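Long-range contacts in DUF5618 domain-containing protein (Dyadobacter fermentans, PDB 3MFN), which is of unknown function, a mostly helical member of the DUF5618 family that assembles as two copies of the same chain: residues V66-H71 against M124-G130; A73-V77 against V116-H121. One frame throughout, in Å; residues are numbered along the deposited sequence.

Contact 1 (V66-H71 against M124-G130)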
ATOM      1  N   VAL A  66      -8.476  -2.158 -11.730  1.00 15.26           N
ATOM      2  CA  VAL A  66      -7.897  -2.020 -10.404  1.00 15.67           C
ATOM      3  C   VAL A  66      -8.553  -0.881  -9.624  1.00 14.79           C
ATOM      4  O   VAL A  66      -8.947  -1.022  -8.455  1.00 14.97           O
ATOM      5  CB  VAL A  66      -6.392  -1.787 -10.423  1.00 15.91           C
ATOM      6  CG1 VAL A  66      -5.983  -1.595  -8.979  1.00 15.51           C
ATOM      7  CG2 VAL A  66      -5.681  -2.984 -11.037  1.00 14.28           C
ATOM      8  N   LYS A  67      -8.742   0.231 -10.288  1.00 14.47           N
ATOM      9  CA  LYS A  67      -9.482   1.358  -9.703  1.00 16.33           C
ATOM     10  C   LYS A  67     -10.934   1.026  -9.280  1.00 16.73           C
ATOM     11  O   LYS A  67     -11.359   1.303  -8.156  1.00 17.61           O
ATOM     12  CB  LYS A  67      -9.471   2.563 -10.638  1.00 16.49           C
ATOM     13  CG  LYS A  67      -8.114   3.209 -10.757  1.00 14.82           C
ATOM     14  CD  LYS A  67      -8.059   4.178 -11.918  1.00 15.51           C
ATOM     15  CE  LYS A  67      -6.698   4.842 -12.042  1.00 17.62           C
ATOM     16  NZ  LYS A  67      -6.547   5.632 -13.304  1.00 13.63           N
HETATM   17  N   MSE A  68     -11.640   0.334 -10.153  1.00 16.67           N
HETATM   18  CA  MSE A  68     -13.026  -0.063  -9.966  1.00 15.83           C
HETATM   19  C   MSE A  68     -13.172  -1.036  -8.845  1.00 16.21           C
HETATM   20  O   MSE A  68     -14.057  -0.872  -7.967  1.00 17.44           O
HETATM   21  CB  MSE A  68     -13.480  -0.758 -11.327  1.00 16.69           C
HETATM   22  CG  MSE A  68     -14.901  -0.892 -11.423  1.00 17.90           C
HETATM   23 SE   MSE A  68     -15.511  -1.733 -13.030  0.70 22.01          SE
HETATM   24  CE  MSE A  68     -14.701  -0.680 -14.398  1.00 10.84           C
ATOM     25  N   ALA A  69     -12.254  -2.014  -8.816  1.00 16.17           N
ATOM     26  CA  ALA A  69     -12.215  -2.988  -7.745  1.00 16.81           C
ATOM     27  C   ALA A  69     -11.896  -2.357  -6.442  1.00 16.06           C
ATOM     28  O   ALA A  69     -12.498  -2.668  -5.436  1.00 16.33           O
ATOM     29  CB  ALA A  69     -11.239  -4.142  -8.016  1.00 14.38           C
ATOM     30  N   GLY A  70     -10.898  -1.496  -6.415  1.00 16.74           N
ATOM     31  CA  GLY A  70     -10.612  -0.807  -5.194  1.00 14.22           C
ATOM     32  C   GLY A  70     -11.754  -0.006  -4.630  1.00 14.29           C
ATOM     33  O   GLY A  70     -11.989  -0.005  -3.400  1.00 14.19           O
ATOM     34  N   HIS A  71     -12.402   0.773  -5.492  1.00 14.99           N
ATOM     35  CA  HIS A  71     -13.489   1.616  -5.067  1.00 15.04           C
ATOM     36  C   HIS A  71     -14.652   0.768  -4.515  1.00 15.71           C
ATOM     37  O   HIS A  71     -15.192   1.039  -3.389  1.00 16.81           O
ATOM     38  CB  HIS A  71     -13.985   2.469  -6.221  1.00 15.50           C
ATOM     39  CG  HIS A  71     -15.112   3.339  -5.839  1.00 17.18           C
ATOM     40  ND1 HIS A  71     -14.955   4.381  -4.952  1.00 18.93           N
ATOM     41  CD2 HIS A  71     -16.441   3.244  -6.098  1.00 16.37           C
ATOM     42  CE1 HIS A  71     -16.135   4.925  -4.722  1.00 21.89           C
ATOM     43  NE2 HIS A  71     -17.043   4.285  -5.454  1.00 20.69           N
HETATM   44  N   MSE A 124      -5.180   1.524  -4.842  1.00 16.19           N
HETATM   45  CA  MSE A 124      -6.004   0.867  -5.899  1.00 16.82           C
HETATM   46  C   MSE A 124      -6.988   1.881  -6.454  1.00 17.17           C
HETATM   47  O   MSE A 124      -6.909   2.246  -7.607  1.00 18.19           O
HETATM   48  CB  MSE A 124      -6.793  -0.309  -5.307  1.00 15.54           C
HETATM   49  CG  MSE A 124      -5.922  -1.451  -4.927  1.00 19.30           C
HETATM   50 SE   MSE A 124      -6.982  -2.844  -4.142  0.70 20.72          SE
HETATM   51  CE  MSE A 124      -7.680  -3.539  -5.792  1.00 16.22           C
ATOM     52  N   ALA A 125      -7.930   2.373  -5.648  1.00 18.00           N
ATOM     53  CA  ALA A 125      -9.071   3.145  -6.284  1.00 18.49           C
ATOM     54  C   ALA A 125      -8.640   4.392  -7.036  1.00 17.91           C
ATOM     55  O   ALA A 125      -9.202   4.728  -8.072  1.00 19.13           O
ATOM     56  CB  ALA A 125     -10.212   3.503  -5.245  1.00 15.67           C
ATOM     57  N   TYR A 126      -7.715   5.123  -6.449  1.00 18.79           N
ATOM     58  CA  TYR A 126      -7.235   6.361  -7.006  1.00 18.67           C
ATOM     59  C   TYR A 126      -6.081   6.208  -7.944  1.00 19.32           C
ATOM     60  O   TYR A 126      -6.119   6.776  -9.033  1.00 17.68           O
ATOM     61  CB  TYR A 126      -6.824   7.317  -5.882  1.00 19.49           C
ATOM     62  CG  TYR A 126      -6.962   8.744  -6.229  1.00 22.98           C
ATOM     63  CD1 TYR A 126      -8.233   9.324  -6.351  1.00 28.09           C
ATOM     64  CD2 TYR A 126      -5.841   9.550  -6.441  1.00 27.23           C
ATOM     65  CE1 TYR A 126      -8.390  10.695  -6.644  1.00 27.48           C
ATOM     66  CE2 TYR A 126      -5.976  10.915  -6.726  1.00 29.05           C
ATOM     67  CZ  TYR A 126      -7.270  11.486  -6.838  1.00 30.54           C
ATOM     68  OH  TYR A 126      -7.464  12.842  -7.104  1.00 31.77           O
ATOM     69  N   ASP A 127      -5.037   5.468  -7.538  1.00 20.21           N
ATOM     70  CA  ASP A 127      -3.822   5.344  -8.398  1.00 20.64           C
ATOM     71  C   ASP A 127      -3.820   4.156  -9.320  1.00 20.74           C
ATOM     72  O   ASP A 127      -3.003   4.079 -10.222  1.00 18.95           O
ATOM     73  CB  ASP A 127      -2.574   5.229  -7.545  1.00 22.42           C
ATOM     74  CG  ASP A 127      -2.218   6.550  -6.837  1.00 26.36           C
ATOM     75  OD1 ASP A 127      -2.976   7.536  -7.014  1.00 26.86           O
ATOM     76  OD2 ASP A 127      -1.161   6.573  -6.146  1.00 29.95           O
ATOM     77  N   GLY A 128      -4.692   3.204  -9.071  1.00 19.45           N
ATOM     78  CA  GLY A 128      -4.804   2.069  -9.991  1.00 18.82           C
ATOM     79  C   GLY A 128      -3.668   1.106  -9.948  1.00 18.31           C
ATOM     80  O   GLY A 128      -3.395   0.450 -10.920  1.00 15.69           O
ATOM     81  N   VAL A 129      -3.033   0.964  -8.786  1.00 17.49           N
ATOM     82  CA  VAL A 129      -1.876   0.082  -8.697  1.00 16.70           C
ATOM     83  C   VAL A 129      -2.294  -1.202  -8.006  1.00 17.62           C
ATOM     84  O   VAL A 129      -2.820  -1.195  -6.839  1.00 17.67           O
ATOM     85  CB  VAL A 129      -0.700   0.779  -7.948  1.00 16.56           C
ATOM     86  CG1 VAL A 129       0.426  -0.200  -7.753  1.00 17.94           C
ATOM     87  CG2 VAL A 129      -0.175   2.044  -8.749  1.00 14.79           C
ATOM     88  N   GLY A 130      -2.077  -2.329  -8.681  1.00 15.94           N
ATOM     89  CA  GLY A 130      -2.554  -3.596  -8.129  1.00 17.18           C
ATOM     90  C   GLY A 130      -1.484  -4.646  -7.996  1.00 18.58           C
ATOM     91  O   GLY A 130      -1.296  -5.462  -8.894  1.00 19.80           O
TER
HETATM   92  O   HOH W   1      -4.175   7.153 -11.782  1.00 39.09           O

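Contact 2 (A73-V77 against V116-H121)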
ATOM      1  N   ALA A  73     -14.524  -2.439  -3.329  1.00 16.62           N
ATOM      2  CA  ALA A  73     -14.135  -3.033  -2.032  1.00 15.99           C
ATOM      3  C   ALA A  73     -14.190  -2.026  -0.886  1.00 16.15           C
ATOM      4  O   ALA A  73     -14.765  -2.309   0.151  1.00 17.40           O
ATOM      5  CB  ALA A  73     -12.735  -3.671  -2.104  1.00 16.15           C
ATOM      6  N   TYR A  74     -13.599  -0.855  -1.066  1.00 16.48           N
ATOM      7  CA  TYR A  74     -13.643   0.197  -0.104  1.00 15.66           C
ATOM      8  C   TYR A  74     -15.074   0.660   0.218  1.00 17.88           C
ATOM      9  O   TYR A  74     -15.397   0.825   1.410  1.00 15.82           O
ATOM     10  CB  TYR A  74     -12.828   1.387  -0.549  1.00 17.02           C
ATOM     11  CG  TYR A  74     -12.724   2.488   0.504  1.00 15.13           C
ATOM     12  CD1 TYR A  74     -12.060   2.254   1.694  1.00 17.67           C
ATOM     13  CD2 TYR A  74     -13.273   3.757   0.291  1.00 17.32           C
ATOM     14  CE1 TYR A  74     -11.946   3.238   2.638  1.00 15.55           C
ATOM     15  CE2 TYR A  74     -13.128   4.764   1.217  1.00 21.97           C
ATOM     16  CZ  TYR A  74     -12.481   4.481   2.394  1.00 19.35           C
ATOM     17  OH  TYR A  74     -12.383   5.423   3.333  1.00 25.05           O
ATOM     18  N   SER A  75     -15.934   0.799  -0.790  1.00 16.99           N
ATOM     19  CA  SER A  75     -17.335   1.200  -0.599  1.00 17.40           C
ATOM     20  C   SER A  75     -18.065   0.113   0.217  1.00 18.94           C
ATOM     21  O   SER A  75     -18.959   0.409   1.019  1.00 18.83           O
ATOM     22  CB  SER A  75     -18.009   1.404  -1.969  1.00 17.60           C
ATOM     23  OG  SER A  75     -17.385   2.494  -2.645  1.00 18.59           O
ATOM     24  N   GLY A  76     -17.658  -1.139   0.037  1.00 18.83           N
ATOM     25  CA  GLY A  76     -18.188  -2.232   0.865  1.00 18.92           C
ATOM     26  C   GLY A  76     -17.938  -2.026   2.335  1.00 18.91           C
ATOM     27  O   GLY A  76     -18.844  -2.122   3.175  1.00 18.45           O
ATOM     28  N   VAL A  77     -16.673  -1.758   2.669  1.00 19.11           N
ATOM     29  CA  VAL A  77     -16.278  -1.480   4.016  1.00 17.53           C
ATOM     30  C   VAL A  77     -17.074  -0.288   4.562  1.00 18.09           C
ATOM     31  O   VAL A  77     -17.612  -0.348   5.697  1.00 18.27           O
ATOM     32  CB  VAL A  77     -14.750  -1.209   4.119  1.00 17.11           C
ATOM     33  CG1 VAL A  77     -14.344  -0.790   5.593  1.00 16.39           C
ATOM     34  CG2 VAL A  77     -13.988  -2.364   3.606  1.00 14.89           C
ATOM     35  N   VAL A 116      -6.749  -0.273   5.220  1.00 19.12           N
ATOM     36  CA  VAL A 116      -7.770  -0.368   4.169  1.00 19.40           C
ATOM     37  C   VAL A 116      -7.901   0.882   3.302  1.00 19.88           C
ATOM     38  O   VAL A 116      -7.917   0.801   2.053  1.00 21.30           O
ATOM     39  CB  VAL A 116      -9.098  -0.703   4.784  1.00 20.46           C
ATOM     40  CG1 VAL A 116     -10.229  -0.557   3.766  1.00 21.91           C
ATOM     41  CG2 VAL A 116      -9.068  -2.092   5.373  1.00 20.09           C
ATOM     42  N   TYR A 117      -7.985   2.044   3.955  1.00 19.08           N
ATOM     43  CA  TYR A 117      -8.032   3.322   3.285  1.00 19.26           C
ATOM     44  C   TYR A 117      -6.828   3.539   2.393  1.00 18.82           C
ATOM     45  O   TYR A 117      -6.979   3.837   1.194  1.00 18.74           O
ATOM     46  CB  TYR A 117      -8.198   4.428   4.295  1.00 18.68           C
ATOM     47  CG  TYR A 117      -7.991   5.832   3.765  1.00 21.19           C
ATOM     48  CD1 TYR A 117      -9.005   6.528   3.121  1.00 25.01           C
ATOM     49  CD2 TYR A 117      -6.810   6.483   3.978  1.00 22.35           C
ATOM     50  CE1 TYR A 117      -8.781   7.831   2.667  1.00 28.18           C
ATOM     51  CE2 TYR A 117      -6.589   7.740   3.522  1.00 28.83           C
ATOM     52  CZ  TYR A 117      -7.556   8.406   2.892  1.00 29.10           C
ATOM     53  OH  TYR A 117      -7.237   9.644   2.479  1.00 34.86           O
ATOM     54  N   GLU A 118      -5.636   3.252   2.922  1.00 18.20           N
ATOM     55  CA  GLU A 118      -4.414   3.395   2.145  1.00 17.83           C
ATOM     56  C   GLU A 118      -4.417   2.468   0.934  1.00 17.67           C
ATOM     57  O   GLU A 118      -4.162   2.923  -0.173  1.00 16.09           O
ATOM     58  CB  GLU A 118      -3.158   3.122   2.974  1.00 18.19           C
ATOM     59  CG  GLU A 118      -2.933   4.166   4.082  1.00 16.45           C
ATOM     60  CD  GLU A 118      -2.525   5.490   3.580  1.00 18.87           C
ATOM     61  OE1 GLU A 118      -1.850   5.597   2.544  1.00 20.49           O
ATOM     62  OE2 GLU A 118      -2.817   6.465   4.276  1.00 21.33           O
ATOM     63  N   GLN A 119      -4.695   1.198   1.170  1.00 16.45           N
ATOM     64  CA  GLN A 119      -4.526   0.202   0.146  1.00 17.64           C
ATOM     65  C   GLN A 119      -5.638   0.155  -0.865  1.00 17.84           C
ATOM     66  O   GLN A 119      -5.379  -0.070  -2.063  1.00 17.67           O
ATOM     67  CB  GLN A 119      -4.334  -1.192   0.765  1.00 17.65           C
ATOM     68  CG  GLN A 119      -3.017  -1.406   1.614  1.00 17.45           C
ATOM     69  CD  GLN A 119      -1.793  -0.889   0.956  1.00 16.22           C
ATOM     70  OE1 GLN A 119      -1.653  -1.004  -0.251  1.00 17.31           O
ATOM     71  NE2 GLN A 119      -0.901  -0.234   1.736  1.00 16.80           N
ATOM     72  N   LEU A 120      -6.883   0.265  -0.393  1.00 17.37           N
ATOM     73  CA  LEU A 120      -8.016   0.112  -1.304  1.00 18.09           C
ATOM     74  C   LEU A 120      -8.466   1.428  -1.882  1.00 18.18           C
ATOM     75  O   LEU A 120      -8.767   1.523  -3.083  1.00 15.98           O
ATOM     76  CB  LEU A 120      -9.173  -0.607  -0.646  1.00 18.17           C
ATOM     77  CG  LEU A 120      -9.258  -2.122  -0.425  1.00 23.18           C
ATOM     78  CD1 LEU A 120      -7.953  -2.894  -0.264  1.00 23.78           C
ATOM     79  CD2 LEU A 120     -10.261  -2.461   0.687  1.00 22.91           C
ATOM     80  N   HIS A 121      -8.537   2.465  -1.055  1.00 19.58           N
ATOM     81  CA  HIS A 121      -8.983   3.754  -1.520  1.00 19.87           C
ATOM     82  C   HIS A 121      -7.876   4.538  -2.258  1.00 20.00           C
ATOM     83  O   HIS A 121      -8.109   5.092  -3.331  1.00 21.30           O
ATOM     84  CB  HIS A 121      -9.564   4.599  -0.380  1.00 20.61           C
ATOM     85  CG  HIS A 121      -9.972   5.970  -0.817  1.00 24.36           C
ATOM     86  ND1 HIS A 121     -11.053   6.187  -1.670  1.00 26.52           N
ATOM     87  CD2 HIS A 121      -9.410   7.197  -0.591  1.00 29.75           C
ATOM     88  CE1 HIS A 121     -11.149   7.494  -1.916  1.00 32.09           C
ATOM     89  NE2 HIS A 121     -10.146   8.125  -1.305  1.00 30.68           N
TER

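Contact 1 (V66-H71 against M124-G130)
With CG turned anti to its carbonyl carbon (chi1 -70°) and an extended chain beyond, K67 runs its methylenes along the end of helix 107-126, while V66, its CG1 anti to the backbone N (chi1 177°), sends that methyl to the turn that follows. The lysine touches through its carbons: CG of K67 lies 3.3 Å from the carbonyl oxygen A125 O, and CE of K67 approaches Y126 O and the CA of G128. Farther out, NZ of K67 and Y126 O are weakly bridged by one water. Beneath this chain the backbones almost meet, the CA atoms of K67 and A125 being only 3.9 Å apart. Two reciprocal CA-H...O contacts fill the gap, K67 CA to M124 O at 3.4 Å and A125 CA to K67 O at 3.5 Å. G70 is consistent with this closeness, since a side-chain carbon there would collide with M124 CB and A125 N, as one on G128 would with K67 CE; the CA of G70 sits 3.9 Å from M124 CB. The methyl of A125 comes within 3.5 Å of H71 N, an amide already bonded to K67 O. The selenomethionine M124 bends at chi3, bringing CE beside the methyl of A69 and near V66 O. G128, where phi turns positive as the chain leaves the helix, donates its N-H to M124 O; its carbonyl carbon lies 3.7 Å from V66 CG1. L49 of helix 34-52 touches both A69 and M124, and D127 and V129 pack on the second subunit. No direct hydrogen bond joins the two segments, so this close backbone approach relies on small residues, weak CH...O contacts and apolar packing, with the lysine's ammonium probably left to the solvent side, where its one water contact is weak.

Contact 2 (A73-V77 against V116-H121)
Y74 lays one face of its ring against H121 CB, which stands 3.7 Å from the ring centroid and 5° off the normal, a well-centred CH-pi contact. The ring swings across to helix 107-126 because CG lies opposite the backbone N (chi1 -174°). The imidazole of H121 continues past the phenol obliquely, with ND1 of H121 3.8 Å from Y74 CE2. V116 comes from another direction: its CG1 meets the ring edge in plane, 3.9 Å from Y74 CD1. At the far end, Y74 OH reaches the edge of the Y117 ring, 3.6 Å from Y117 CD1, the two side chains running alongside each other in the same direction. L120 completes the surround at the CB of Y74, making the tyrosine a knob in a hole of four residues. A leucine in place of Y74 would probably leave H121 CB without its aromatic face and open a gap beside Y117 where the phenol end had been. Nearby, A73 CB packs on L120 CD2 at 3.9 Å, and V77 CG2 meets V116 CG1. The short helical segments run roughly antiparallel, at 144°, their axes coming within 9.6 Å at closest approach. Helix 132-153 joins the packing through F139 on A73, A142 on V77 and R141 on V116, while helix 34-52 places L42 and A45 on A73, setting this pair within a helical bundle.

Overall arrangement
Both contacts join helix 63-85 to helix 107-126, and their centres are 9 Å apart. The centre of contact 2, which is buried, lies about 3 Å from that of the chain; the centre of contact 1, which is only partly buried, lies about 11 Å from it. The chemistry changes accordingly: contact 2 spaces its backbones with aromatic and branched side chains, whereas contact 1 brings main chains together through glycine and alanine and probably turns a lysine toward solvent. Within helix 107-126 the two run into each other through probable i+5 backbone bonds, A125 N to L120 O and Y126 N to H121 O, as in a pi-type turn, and residues from both regions reach the second subunit.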